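Local structure of SalCYP truncation (Salinispora tropica, 7ABB) at residues R24-H29 with G33-S38; D60-S65 with E291-V296; V147-A152 with Q187-R192; I248-H253 with E273-V278. The protein belongs to the cytochrome P450 family and holds a heme c in a pocket of its largely helical fold. One frame throughout, in Å; residues are numbered along the deposited sequence.

Interaction 1. Residues R24-H29 with G33-S38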
loop_
_atom_site.group_PDB
_atom_site.type_symbol
_atom_site.label_atom_id
_atom_site.label_comp_id
_atom_site.label_asym_id
_atom_site.label_seq_id
_atom_site.Cartn_x
_atom_site.Cartn_y
_atom_site.Cartn_z
ATOM N N ARG A 24 12.032 17.656 -2.996
ATOM C CA ARG A 24 12.812 18.890 -2.860
ATOM C C ARG A 24 14.288 18.583 -2.657
ATOM O O ARG A 24 15.157 19.226 -3.259
ATOM C CB ARG A 24 12.308 19.721 -1.694
ATOM C CG ARG A 24 13.017 21.076 -1.553
ATOM C CD ARG A 24 12.706 21.748 -0.215
ATOM N NE ARG A 24 13.222 20.971 0.912
ATOM C CZ ARG A 24 14.471 21.038 1.370
ATOM N NH1 ARG A 24 15.356 21.856 0.806
ATOM N NH2 ARG A 24 14.837 20.284 2.398
ATOM N N VAL A 25 14.594 17.624 -1.785
ATOM C CA VAL A 25 15.987 17.293 -1.519
ATOM C C VAL A 25 16.633 16.746 -2.782
ATOM O O VAL A 25 17.778 17.080 -3.106
ATOM C CB VAL A 25 16.098 16.305 -0.341
ATOM C CG1 VAL A 25 17.542 15.795 -0.203
ATOM C CG2 VAL A 25 15.687 16.972 0.937
ATOM N N ALA A 26 15.900 15.910 -3.520
ATOM C CA ALA A 26 16.417 15.356 -4.761
ATOM C C ALA A 26 16.660 16.464 -5.794
ATOM O O ALA A 26 17.714 16.480 -6.452
ATOM C CB ALA A 26 15.457 14.276 -5.263
ATOM N N ALA A 27 15.729 17.416 -5.902
ATOM C CA ALA A 27 15.884 18.519 -6.848
ATOM C C ALA A 27 17.138 19.327 -6.545
ATOM O O ALA A 27 17.809 19.813 -7.459
ATOM C CB ALA A 27 14.660 19.434 -6.814
ATOM N N GLU A 28 17.489 19.464 -5.267
ATOM C CA GLU A 28 18.634 20.291 -4.893
ATOM C C GLU A 28 19.952 19.525 -4.864
ATOM O O GLU A 28 21.014 20.117 -5.074
ATOM C CB GLU A 28 18.382 20.927 -3.524
ATOM C CG GLU A 28 17.287 21.991 -3.554
ATOM C CD GLU A 28 16.691 22.295 -2.183
ATOM O OE1 GLU A 28 16.962 21.541 -1.223
ATOM O OE2 GLU A 28 15.948 23.293 -2.071
ATOM N N HIS A 29 19.919 18.220 -4.638
ATOM C CA HIS A 29 21.131 17.486 -4.330
ATOM C C HIS A 29 21.397 16.262 -5.186
ATOM O O HIS A 29 22.531 15.765 -5.161
ATOM C CB HIS A 29 21.111 17.050 -2.861
ATOM C CG HIS A 29 21.134 18.196 -1.907
ATOM N ND1 HIS A 29 22.285 18.898 -1.620
ATOM C CD2 HIS A 29 20.149 18.773 -1.185
ATOM C CE1 HIS A 29 22.008 19.853 -0.752
ATOM N NE2 HIS A 29 20.720 19.798 -0.472
ATOM N N GLY A 33 21.689 10.255 -10.537
ATOM C CA GLY A 33 20.531 9.451 -10.189
ATOM C C GLY A 33 20.363 9.160 -8.722
ATOM O O GLY A 33 19.586 8.259 -8.382
ATOM N N ALA A 34 21.041 9.884 -7.834
ATOM C CA ALA A 34 20.906 9.610 -6.413
ATOM C C ALA A 34 21.430 10.771 -5.587
ATOM O O ALA A 34 22.170 11.634 -6.078
ATOM C CB ALA A 34 21.646 8.332 -6.025
ATOM N N PHE A 35 21.013 10.798 -4.318
ATOM C CA PHE A 35 21.687 11.598 -3.312
ATOM C C PHE A 35 22.002 10.719 -2.118
ATOM O O PHE A 35 21.441 9.633 -1.953
ATOM C CB PHE A 35 20.884 12.849 -2.900
ATOM C CG PHE A 35 19.593 12.584 -2.156
ATOM C CD1 PHE A 35 19.582 12.481 -0.772
ATOM C CD2 PHE A 35 18.390 12.554 -2.834
ATOM C CE1 PHE A 35 18.392 12.290 -0.084
ATOM C CE2 PHE A 35 17.186 12.364 -2.155
ATOM C CZ PHE A 35 17.192 12.243 -0.772
ATOM N N HIS A 36 22.956 11.181 -1.320
ATOM C CA HIS A 36 23.469 10.438 -0.178
ATOM C C HIS A 36 23.112 11.170 1.107
ATOM O O HIS A 36 23.296 12.394 1.212
ATOM C CB HIS A 36 24.983 10.251 -0.257
ATOM C CG HIS A 36 25.524 9.360 0.813
ATOM N ND1 HIS A 36 26.146 9.838 1.949
ATOM C CD2 HIS A 36 25.477 8.012 0.948
ATOM C CE1 HIS A 36 26.495 8.816 2.716
ATOM N NE2 HIS A 36 26.098 7.700 2.132
ATOM N N SER A 37 22.609 10.425 2.079
ATOM C CA SER A 37 22.303 10.962 3.392
ATOM C C SER A 37 23.345 10.511 4.401
ATOM O O SER A 37 23.662 9.317 4.493
ATOM C CB SER A 37 20.929 10.517 3.872
ATOM O OG SER A 37 20.699 11.052 5.174
ATOM N N SER A 38 23.843 11.462 5.182
ATOM C CA SER A 38 24.788 11.177 6.248
ATOM C C SER A 38 24.098 10.898 7.569
ATOM O O SER A 38 24.772 10.670 8.575
ATOM C CB SER A 38 25.750 12.352 6.412
ATOM O OG SER A 38 25.025 13.564 6.556
HETATM O O HOH W 1 24.463 13.814 -4.882
#
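Helix 24-29 passes strand 34-37 at an axis distance of 8.3 Å, their directions turned by 105°, and the two backbones come closest, by CA atoms, at His-29 and Phe-35, 6.0 Å apart. In the cytochrome P450 fold this is the first helix, probably helix A, resting on an outer strand of the mixed beta sheet. Phe-35 carries the contact. Its CG sits between the backbone N and the carbonyl carbon (chi1 67°), which turns the ring toward Val-25 and Ala-26 of the helix. Val-25 CG1 comes down over one face in a CH-pi contact, 3.7 Å from the ring centroid and displaced a little toward the rim, while Ala-26 meets the CD2-CE2 side, with CB 4.0 Å from Phe-35 CE2. Further along, His-29 and Phe-35 touch through their CB atoms. Phe-13 packs edge-to-face with the Phe-35 ring, so the ring is gripped by more than the helix. On the outer side of the helix Arg-24 NH1 pairs with Glu-28 OE1 at 2.6 Å. A water lies between the two backbones, 2.8 Å from His-29 O and, more weakly held, 3.4 Å from Ala-34 O.

Interaction 2. Residues D60-S65 with E291-V296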
loop_
_atom_site.group_PDB
_atom_site.type_symbol
_atom_site.label_atom_id
_atom_site.label_comp_id
_atom_site.label_asym_id
_atom_site.label_seq_id
_atom_site.Cartn_x
_atom_site.Cartn_y
_atom_site.Cartn_z
ATOM N N ASP A 60 20.333 -9.581 -6.946
ATOM C CA ASP A 60 21.707 -9.995 -6.668
ATOM C C ASP A 60 22.584 -8.793 -6.335
ATOM O O ASP A 60 23.625 -8.940 -5.687
ATOM C CB ASP A 60 22.297 -10.755 -7.858
ATOM C CG ASP A 60 21.595 -12.080 -8.137
ATOM O OD1 ASP A 60 20.885 -12.624 -7.250
ATOM O OD2 ASP A 60 21.794 -12.592 -9.257
ATOM N N THR A 61 22.195 -7.599 -6.784
ATOM C CA THR A 61 22.914 -6.378 -6.446
ATOM C C THR A 61 22.268 -5.643 -5.280
ATOM O O THR A 61 22.979 -5.052 -4.450
ATOM C CB THR A 61 22.950 -5.440 -7.664
ATOM O OG1 THR A 61 23.628 -6.081 -8.746
ATOM C CG2 THR A 61 23.615 -4.097 -7.357
ATOM N N PHE A 62 20.938 -5.664 -5.219
ATOM C CA PHE A 62 20.137 -4.964 -4.217
ATOM C C PHE A 62 19.335 -6.009 -3.433
ATOM O O PHE A 62 18.217 -6.353 -3.817
ATOM C CB PHE A 62 19.211 -3.949 -4.883
ATOM C CG PHE A 62 19.932 -2.828 -5.582
ATOM C CD1 PHE A 62 20.339 -1.720 -4.875
ATOM C CD2 PHE A 62 20.189 -2.892 -6.941
ATOM C CE1 PHE A 62 20.975 -0.665 -5.526
ATOM C CE2 PHE A 62 20.835 -1.834 -7.592
ATOM C CZ PHE A 62 21.225 -0.741 -6.873
ATOM N N SER A 63 19.914 -6.488 -2.336
ATOM C CA SER A 63 19.362 -7.594 -1.563
ATOM C C SER A 63 18.254 -7.128 -0.620
ATOM O O SER A 63 18.286 -6.011 -0.094
ATOM C CB SER A 63 20.479 -8.232 -0.754
ATOM O OG SER A 63 19.950 -9.253 0.073
ATOM N N VAL A 64 17.271 -8.009 -0.405
ATOM C CA VAL A 64 16.268 -7.788 0.646
ATOM C C VAL A 64 16.675 -8.432 1.965
ATOM O O VAL A 64 16.072 -8.130 3.005
ATOM C CB VAL A 64 14.866 -8.321 0.279
ATOM C CG1 VAL A 64 14.366 -7.730 -1.050
ATOM C CG2 VAL A 64 14.825 -9.838 0.249
ATOM N N SER A 65 17.641 -9.339 1.952
ATOM C CA SER A 65 18.040 -10.042 3.168
ATOM C C SER A 65 18.829 -9.129 4.100
ATOM O O SER A 65 19.971 -8.771 3.816
ATOM C CB SER A 65 18.868 -11.280 2.817
ATOM O OG SER A 65 18.064 -12.264 2.184
ATOM N N GLU A 291 30.208 -3.106 -5.316
ATOM C CA GLU A 291 30.657 -1.779 -5.716
ATOM C C GLU A 291 29.917 -1.319 -6.960
ATOM O O GLU A 291 29.724 -2.081 -7.910
ATOM C CB GLU A 291 32.154 -1.824 -5.986
ATOM C CG GLU A 291 32.737 -0.514 -6.518
ATOM C CD GLU A 291 32.795 0.577 -5.473
ATOM O OE1 GLU A 291 32.483 0.315 -4.297
ATOM O OE2 GLU A 291 33.169 1.715 -5.830
ATOM N N GLY A 292 29.551 -0.040 -6.967
ATOM C CA GLY A 292 28.909 0.564 -8.107
ATOM C C GLY A 292 27.446 0.249 -8.244
ATOM O O GLY A 292 26.880 0.475 -9.317
ATOM N N ALA A 293 26.817 -0.288 -7.204
ATOM C CA ALA A 293 25.390 -0.555 -7.264
ATOM C C ALA A 293 24.635 0.734 -7.553
ATOM O O ALA A 293 24.781 1.728 -6.830
ATOM C CB ALA A 293 24.900 -1.170 -5.952
ATOM N N GLY A 294 23.813 0.699 -8.598
ATOM C CA GLY A 294 23.041 1.860 -8.980
ATOM C C GLY A 294 23.886 2.976 -9.532
ATOM O O GLY A 294 23.393 4.102 -9.664
ATOM N N GLY A 295 25.144 2.708 -9.829
ATOM C CA GLY A 295 26.100 3.712 -10.235
ATOM C C GLY A 295 26.753 4.463 -9.097
ATOM O O GLY A 295 27.728 5.189 -9.337
ATOM N N VAL A 296 26.267 4.320 -7.864
ATOM C CA VAL A 296 26.643 5.252 -6.810
ATOM C C VAL A 296 27.049 4.581 -5.509
ATOM O O VAL A 296 27.843 5.147 -4.749
ATOM C CB VAL A 296 25.498 6.249 -6.536
ATOM C CG1 VAL A 296 25.241 7.088 -7.778
ATOM C CG2 VAL A 296 24.227 5.544 -6.075
#
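With chi1 at -61°, Thr-61 turns its methyl CG2 anti to the backbone N and toward Ala-293; Phe-62, at chi1 -65°, places its ring anti to the carbonyl carbon, and the far end of that ring swings round to the same alanine. The setting is an edge of the P450 beta sheet: strand 62-63 is an outermost strand, running antiparallel to 285-288, and the chain leaving 285-288 folds back in a type II beta turn from Gly-292 to Gly-295. Ala-293 and Gly-294 are the two central residues of that turn, and Gly-294 takes the positive phi (69°) that favours glycine there. Ala-293 CB meets two neighbouring groups. Thr-61 CG2 presses on Ala-293 CB at 3.5 Å, tighter than an ordinary methyl contact, and Phe-62 CZ reaches the same CB at 3.8 Å. The ring also meets the turn backbone end-on, with the Gly-294 amide lying at its edge, near its plane. The turn is closed by Gly-295 N to Gly-292 O at 2.9 Å, followed by Val-296 N to Ala-293 O at 3.2 Å. While the methyl of Thr-61 packs, its hydroxyl OG1 bonds to Asp-58 and Arg-290. Past the contact Ser-63 makes an ST turn, its OG accepting from Ser-65 N at 3.0 Å, and the tip of the Phe-62 ring ends with CZ 3.4 Å from Gly-294 N.

Interaction 3. Residues V147-A152 with Q187-R192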
loop_
_atom_site.group_PDB
_atom_site.type_symbol
_atom_site.label_atom_id
_atom_site.label_comp_id
_atom_site.label_asym_id
_atom_site.label_seq_id
_atom_site.Cartn_x
_atom_site.Cartn_y
_atom_site.Cartn_z
ATOM N N VAL A 147 -8.378 -12.875 3.327
ATOM C CA VAL A 147 -7.423 -13.710 4.041
ATOM C C VAL A 147 -8.115 -14.840 4.782
ATOM O O VAL A 147 -7.486 -15.852 5.060
ATOM C CB VAL A 147 -6.591 -12.860 5.015
ATOM C CG1 VAL A 147 -5.679 -13.695 5.884
ATOM C CG2 VAL A 147 -5.766 -11.838 4.243
ATOM N N GLY A 148 -9.389 -14.700 5.105
ATOM C CA GLY A 148 -10.121 -15.717 5.820
ATOM C C GLY A 148 -10.232 -15.499 7.311
ATOM O O GLY A 148 -10.408 -16.480 8.052
ATOM N N TRP A 149 -10.145 -14.253 7.780
ATOM C CA TRP A 149 -10.310 -13.935 9.199
ATOM C C TRP A 149 -11.790 -13.674 9.502
ATOM O O TRP A 149 -12.424 -12.898 8.773
ATOM C CB TRP A 149 -9.479 -12.703 9.560
ATOM C CG TRP A 149 -8.001 -12.937 9.597
ATOM C CD1 TRP A 149 -7.373 -14.032 10.100
ATOM C CD2 TRP A 149 -6.973 -12.064 9.117
ATOM N NE1 TRP A 149 -6.011 -13.906 9.970
ATOM C CE2 TRP A 149 -5.739 -12.701 9.377
ATOM C CE3 TRP A 149 -6.975 -10.809 8.504
ATOM C CZ2 TRP A 149 -4.520 -12.138 9.019
ATOM C CZ3 TRP A 149 -5.752 -10.238 8.152
ATOM C CH2 TRP A 149 -4.541 -10.903 8.426
ATOM N N PRO A 150 -12.361 -14.307 10.541
ATOM C CA PRO A 150 -13.797 -14.142 10.843
ATOM C C PRO A 150 -14.188 -12.679 11.039
ATOM O O PRO A 150 -13.575 -11.951 11.826
ATOM C CB PRO A 150 -13.984 -14.940 12.139
ATOM C CG PRO A 150 -12.875 -15.926 12.159
ATOM C CD PRO A 150 -11.704 -15.215 11.493
ATOM N N LEU A 151 -15.252 -12.257 10.345
ATOM C CA LEU A 151 -15.627 -10.846 10.361
ATOM C C LEU A 151 -16.124 -10.372 11.722
ATOM O O LEU A 151 -16.092 -9.162 11.973
ATOM C CB LEU A 151 -16.667 -10.563 9.277
ATOM C CG LEU A 151 -16.097 -10.536 7.846
ATOM C CD1 LEU A 151 -17.192 -10.266 6.828
ATOM C CD2 LEU A 151 -14.959 -9.507 7.651
ATOM N N ALA A 152 -16.530 -11.279 12.614
ATOM C CA ALA A 152 -16.842 -10.879 13.979
ATOM C C ALA A 152 -15.653 -10.247 14.689
ATOM O O ALA A 152 -15.852 -9.536 15.678
ATOM C CB ALA A 152 -17.345 -12.085 14.782
ATOM N N GLN A 187 0.028 -10.768 17.281
ATOM C CA GLN A 187 0.694 -12.068 17.281
ATOM C C GLN A 187 -0.179 -13.134 17.924
ATOM O O GLN A 187 -0.261 -14.260 17.422
ATOM C CB GLN A 187 2.033 -11.970 18.004
ATOM C CG GLN A 187 3.031 -11.105 17.285
ATOM C CD GLN A 187 4.376 -11.099 17.973
ATOM O OE1 GLN A 187 4.496 -10.685 19.125
ATOM N NE2 GLN A 187 5.396 -11.569 17.273
ATOM N N GLU A 188 -0.838 -12.799 19.037
ATOM C CA GLU A 188 -1.750 -13.751 19.665
ATOM C C GLU A 188 -2.919 -14.060 18.741
ATOM O O GLU A 188 -3.353 -15.213 18.635
ATOM C CB GLU A 188 -2.257 -13.200 20.999
ATOM C CG GLU A 188 -1.498 -13.696 22.212
ATOM C CD GLU A 188 -1.784 -15.158 22.530
ATOM O OE1 GLU A 188 -2.868 -15.657 22.157
ATOM O OE2 GLU A 188 -0.921 -15.809 23.156
ATOM N N TYR A 189 -3.434 -13.039 18.055
ATOM C CA TYR A 189 -4.559 -13.249 17.151
ATOM C C TYR A 189 -4.212 -14.249 16.051
ATOM O O TYR A 189 -4.970 -15.189 15.795
ATOM C CB TYR A 189 -5.013 -11.921 16.547
ATOM C CG TYR A 189 -6.202 -12.110 15.646
ATOM C CD1 TYR A 189 -7.486 -12.157 16.166
ATOM C CD2 TYR A 189 -6.043 -12.281 14.283
ATOM C CE1 TYR A 189 -8.574 -12.341 15.350
ATOM C CE2 TYR A 189 -7.139 -12.454 13.453
ATOM C CZ TYR A 189 -8.399 -12.498 14.002
ATOM O OH TYR A 189 -9.481 -12.682 13.181
ATOM N N VAL A 190 -3.067 -14.071 15.385
ATOM C CA VAL A 190 -2.733 -14.991 14.295
ATOM C C VAL A 190 -2.447 -16.392 14.827
ATOM O O VAL A 190 -2.751 -17.383 14.154
ATOM C CB VAL A 190 -1.555 -14.482 13.442
ATOM C CG1 VAL A 190 -1.863 -13.099 12.855
ATOM C CG2 VAL A 190 -0.267 -14.480 14.227
ATOM N N ARG A 191 -1.864 -16.504 16.031
ATOM C CA ARG A 191 -1.682 -17.815 16.656
ATOM C C ARG A 191 -3.023 -18.493 16.879
ATOM O O ARG A 191 -3.183 -19.689 16.604
ATOM C CB ARG A 191 -0.951 -17.667 17.989
ATOM C CG ARG A 191 0.537 -17.560 17.869
ATOM C CD ARG A 191 1.228 -18.044 19.133
ATOM N NE ARG A 191 0.916 -17.195 20.279
ATOM C CZ ARG A 191 1.530 -16.048 20.550
ATOM N NH1 ARG A 191 2.499 -15.602 19.761
ATOM N NH2 ARG A 191 1.176 -15.343 21.614
ATOM N N ARG A 192 -3.998 -17.738 17.384
ATOM C CA ARG A 192 -5.326 -18.295 17.605
ATOM C C ARG A 192 -6.001 -18.664 16.288
ATOM O O ARG A 192 -6.727 -19.665 16.229
ATOM C CB ARG A 192 -6.186 -17.311 18.404
ATOM C CG ARG A 192 -5.832 -17.197 19.895
ATOM C CD ARG A 192 -6.822 -16.274 20.615
ATOM N NE ARG A 192 -6.758 -16.364 22.079
ATOM C CZ ARG A 192 -6.483 -15.352 22.907
ATOM N NH1 ARG A 192 -6.467 -15.564 24.221
ATOM N NH2 ARG A 192 -6.231 -14.130 22.448
#
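Trp-149 and Tyr-189 make the aromatic part of this contact, a T-shaped stack between the loop after helix 130-147 and helix 182-199, which probably correspond to helices E and G of the P450 fold. The tyrosine turns its edge to the face of the indole five-membered ring, the centroids 5.3 Å apart and the planes at 71°. Tyr-189 CE2 does the touching, 3.7 Å from Trp-149 CD1 and offset toward the rim. Val-147 CG1 covers the opposite face, 3.6 Å above the ring plane, so the indole is sandwiched; His-193, further along helix 182-199, adds another edge-to-face partner. The tyrosine ring gets there because its CG is anti to the backbone N (chi1 -178°), which carries the ring toward Trp-149. Van der Waals contact comes next: Tyr-189 OH rests 3.6 Å from Trp-149 CB and 3.8 Å from Pro-150 CD. The polar side of that same oxygen is served by Asp-153 OD2, a hydrogen bond that holds the phenol in position. Another polar tie between loop and helix runs from Arg-197 NH2 to Gly-148 O. Charges belong to the helix surface. Glu-188 lies between Arg-191 and Arg-192, the second through a long, purely electrostatic contact. The first is a true bond: Arg-191 NH2 points at Glu-188 OE2 over 2.6 Å, nearly straight at 165°, the oxygen lying in the guanidinium plane but approached from above its own carboxylate plane.

Interaction 4. Residues I248-H253 with E273-V278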
loop_
_atom_site.group_PDB
_atom_site.type_symbol
_atom_site.label_atom_id
_atom_site.label_comp_id
_atom_site.label_asym_id
_atom_site.label_seq_id
_atom_site.Cartn_x
_atom_site.Cartn_y
_atom_site.Cartn_z
ATOM N N ILE A 248 -9.560 10.954 -2.771
ATOM C CA ILE A 248 -10.814 11.672 -2.521
ATOM C C ILE A 248 -10.529 13.083 -2.041
ATOM O O ILE A 248 -11.287 14.006 -2.349
ATOM C CB ILE A 248 -11.717 10.911 -1.530
ATOM C CG1 ILE A 248 -13.154 11.401 -1.693
ATOM C CG2 ILE A 248 -11.262 11.068 -0.113
ATOM C CD1 ILE A 248 -13.815 10.781 -2.923
ATOM N N GLN A 249 -9.449 13.292 -1.287
ATOM C CA GLN A 249 -9.132 14.650 -0.861
ATOM C C GLN A 249 -8.859 15.552 -2.061
ATOM O O GLN A 249 -9.304 16.713 -2.096
ATOM C CB GLN A 249 -7.942 14.644 0.095
ATOM C CG GLN A 249 -7.597 16.051 0.548
ATOM C CD GLN A 249 -6.504 16.126 1.567
ATOM O OE1 GLN A 249 -6.735 16.493 2.713
ATOM N NE2 GLN A 249 -5.287 15.861 1.135
ATOM N N HIS A 250 -8.118 15.050 -3.050
ATOM C CA HIS A 250 -7.900 15.809 -4.269
ATOM C C HIS A 250 -9.212 16.124 -4.980
ATOM O O HIS A 250 -9.456 17.278 -5.364
ATOM C CB HIS A 250 -6.967 15.034 -5.204
ATOM C CG HIS A 250 -6.788 15.701 -6.527
ATOM N ND1 HIS A 250 -5.679 16.461 -6.828
ATOM C CD2 HIS A 250 -7.562 15.700 -7.637
ATOM C CE1 HIS A 250 -5.793 16.928 -8.058
ATOM N NE2 HIS A 250 -6.920 16.481 -8.576
ATOM N N LEU A 251 -10.063 15.109 -5.197
ATOM C CA LEU A 251 -11.337 15.361 -5.865
ATOM C C LEU A 251 -12.164 16.388 -5.098
ATOM O O LEU A 251 -12.840 17.231 -5.702
ATOM C CB LEU A 251 -12.106 14.053 -6.029
ATOM C CG LEU A 251 -11.436 12.980 -6.901
ATOM C CD1 LEU A 251 -12.247 11.680 -6.870
ATOM C CD2 LEU A 251 -11.271 13.421 -8.336
ATOM N N ALA A 252 -12.125 16.337 -3.765
ATOM C CA ALA A 252 -12.891 17.283 -2.955
ATOM C C ALA A 252 -12.392 18.712 -3.072
ATOM O O ALA A 252 -13.125 19.632 -2.719
ATOM C CB ALA A 252 -12.859 16.818 -1.499
ATOM N N HIS A 253 -11.189 18.918 -3.580
ATOM C CA HIS A 253 -10.542 20.216 -3.707
ATOM C C HIS A 253 -10.514 20.703 -5.145
ATOM O O HIS A 253 -10.235 21.887 -5.378
ATOM C CB HIS A 253 -9.095 20.078 -3.166
ATOM C CG HIS A 253 -8.289 21.334 -3.170
ATOM N ND1 HIS A 253 -8.753 22.532 -2.664
ATOM C CD2 HIS A 253 -7.024 21.561 -3.584
ATOM C CE1 HIS A 253 -7.815 23.452 -2.794
ATOM N NE2 HIS A 253 -6.755 22.891 -3.349
ATOM N N GLU A 273 -5.235 4.719 -11.490
ATOM C CA GLU A 273 -3.801 4.541 -11.719
ATOM C C GLU A 273 -3.059 5.859 -11.580
ATOM O O GLU A 273 -1.923 5.891 -11.099
ATOM C CB GLU A 273 -3.551 3.949 -13.092
ATOM C CG GLU A 273 -4.209 2.621 -13.318
ATOM C CD GLU A 273 -3.768 1.553 -12.331
ATOM O OE1 GLU A 273 -4.631 0.794 -11.850
ATOM O OE2 GLU A 273 -2.549 1.462 -12.062
ATOM N N GLU A 274 -3.670 6.963 -12.013
ATOM C CA GLU A 274 -2.982 8.236 -11.890
ATOM C C GLU A 274 -2.873 8.659 -10.428
ATOM O O GLU A 274 -1.839 9.205 -10.019
ATOM C CB GLU A 274 -3.690 9.290 -12.733
ATOM C CG GLU A 274 -3.135 10.717 -12.621
ATOM C CD GLU A 274 -1.754 10.908 -13.226
ATOM O OE1 GLU A 274 -0.993 9.908 -13.395
ATOM O OE2 GLU A 274 -1.389 12.069 -13.575
ATOM N N PHE A 275 -3.899 8.392 -9.619
ATOM C CA PHE A 275 -3.796 8.689 -8.194
ATOM C C PHE A 275 -2.792 7.771 -7.507
ATOM O O PHE A 275 -2.039 8.222 -6.635
ATOM C CB PHE A 275 -5.161 8.602 -7.519
ATOM C CG PHE A 275 -6.016 9.821 -7.716
ATOM C CD1 PHE A 275 -5.553 11.065 -7.364
ATOM C CD2 PHE A 275 -7.300 9.698 -8.205
ATOM C CE1 PHE A 275 -6.367 12.194 -7.535
ATOM C CE2 PHE A 275 -8.117 10.807 -8.352
ATOM C CZ PHE A 275 -7.653 12.029 -8.013
ATOM N N LEU A 276 -2.740 6.493 -7.904
ATOM C CA LEU A 276 -1.707 5.620 -7.350
ATOM C C LEU A 276 -0.312 6.179 -7.614
ATOM O O LEU A 276 0.563 6.185 -6.726
ATOM C CB LEU A 276 -1.855 4.206 -7.918
ATOM C CG LEU A 276 -3.027 3.386 -7.379
ATOM C CD1 LEU A 276 -3.288 2.169 -8.269
ATOM C CD2 LEU A 276 -2.712 2.981 -5.946
ATOM N N ARG A 277 -0.070 6.653 -8.842
ATOM C CA ARG A 277 1.201 7.301 -9.156
ATOM C C ARG A 277 1.436 8.504 -8.256
ATOM O O ARG A 277 2.472 8.609 -7.596
ATOM C CB ARG A 277 1.214 7.730 -10.621
ATOM C CG ARG A 277 2.529 8.373 -11.021
ATOM C CD ARG A 277 2.542 9.036 -12.408
ATOM N NE ARG A 277 1.710 10.251 -12.479
ATOM C CZ ARG A 277 2.117 11.457 -12.101
ATOM N NH1 ARG A 277 3.326 11.630 -11.600
ATOM N NH2 ARG A 277 1.280 12.504 -12.200
ATOM N N VAL A 278 0.473 9.434 -8.231
ATOM C CA VAL A 278 0.684 10.740 -7.617
ATOM C C VAL A 278 0.849 10.628 -6.105
ATOM O O VAL A 278 1.599 11.395 -5.487
ATOM C CB VAL A 278 -0.505 11.642 -8.000
ATOM C CG1 VAL A 278 -0.714 12.784 -6.998
ATOM C CG2 VAL A 278 -0.292 12.136 -9.417
#
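Helix 273-278 carries the ExxR signature of helix K in cytochromes P450, Glu-274 and Arg-277 with Phe-275 and Leu-276 between them, and Phe-275 is the residue that reaches helix 238-253, the later part of what is probably helix I. Its ring presents an edge to His-250 and Leu-251. The rings of Phe-275 and His-250 form an offset edge-to-face pair, planes at 68° and centroids 5.3 Å apart, with Phe-275 CE1 3.7 Å from His-250 CG. The imidazole hangs off the helix with CG anti to the backbone N (chi1 175°), and its NE2 hydrogen-bonds to Asp-257, which probably limits its rotation. Beside it Leu-251 CD2 lies 3.9 Å from Phe-275 CZ, so the ring end lies against both residues. Leu-276, one step on, turns to touch heme c, which puts this helix packing next to the pocket. The ExxR pair itself is a side-on, two-nitrogen grip, supplemented by a salt bridge from Arg-327 to Glu-274. Arg-277 NH2 binds Glu-274 OE2 at 3.0 Å, and NE binds OE1 of the same glutamate at 2.9 Å, almost perfectly straight at 176°, from above the carboxylate plane.

Overall arrangement
From the N terminus, interaction 1 comes first: only three residues separate its helix from its strand, closing a short local loop. Interaction 2 joins residues 60-65 to 291-296, a span that encloses both interaction 3 and interaction 4, which follow one another without crossing. Interactions 1 and 2 belong to the same mixed sheet, at its two outermost strands, and they touch, Ala-34 CB lying 3.8 Å from Val-296 CG2. Interaction 3 closes over 34 residues and ties the loop after helix 130-147 to helix 182-199, on the far side of the chain's centre from interactions 1 and 4. Interaction 4 closes over 19, mostly helical, and joins helix 238-253 to helix 268-278, whose Leu-276 belongs to the heme pocket.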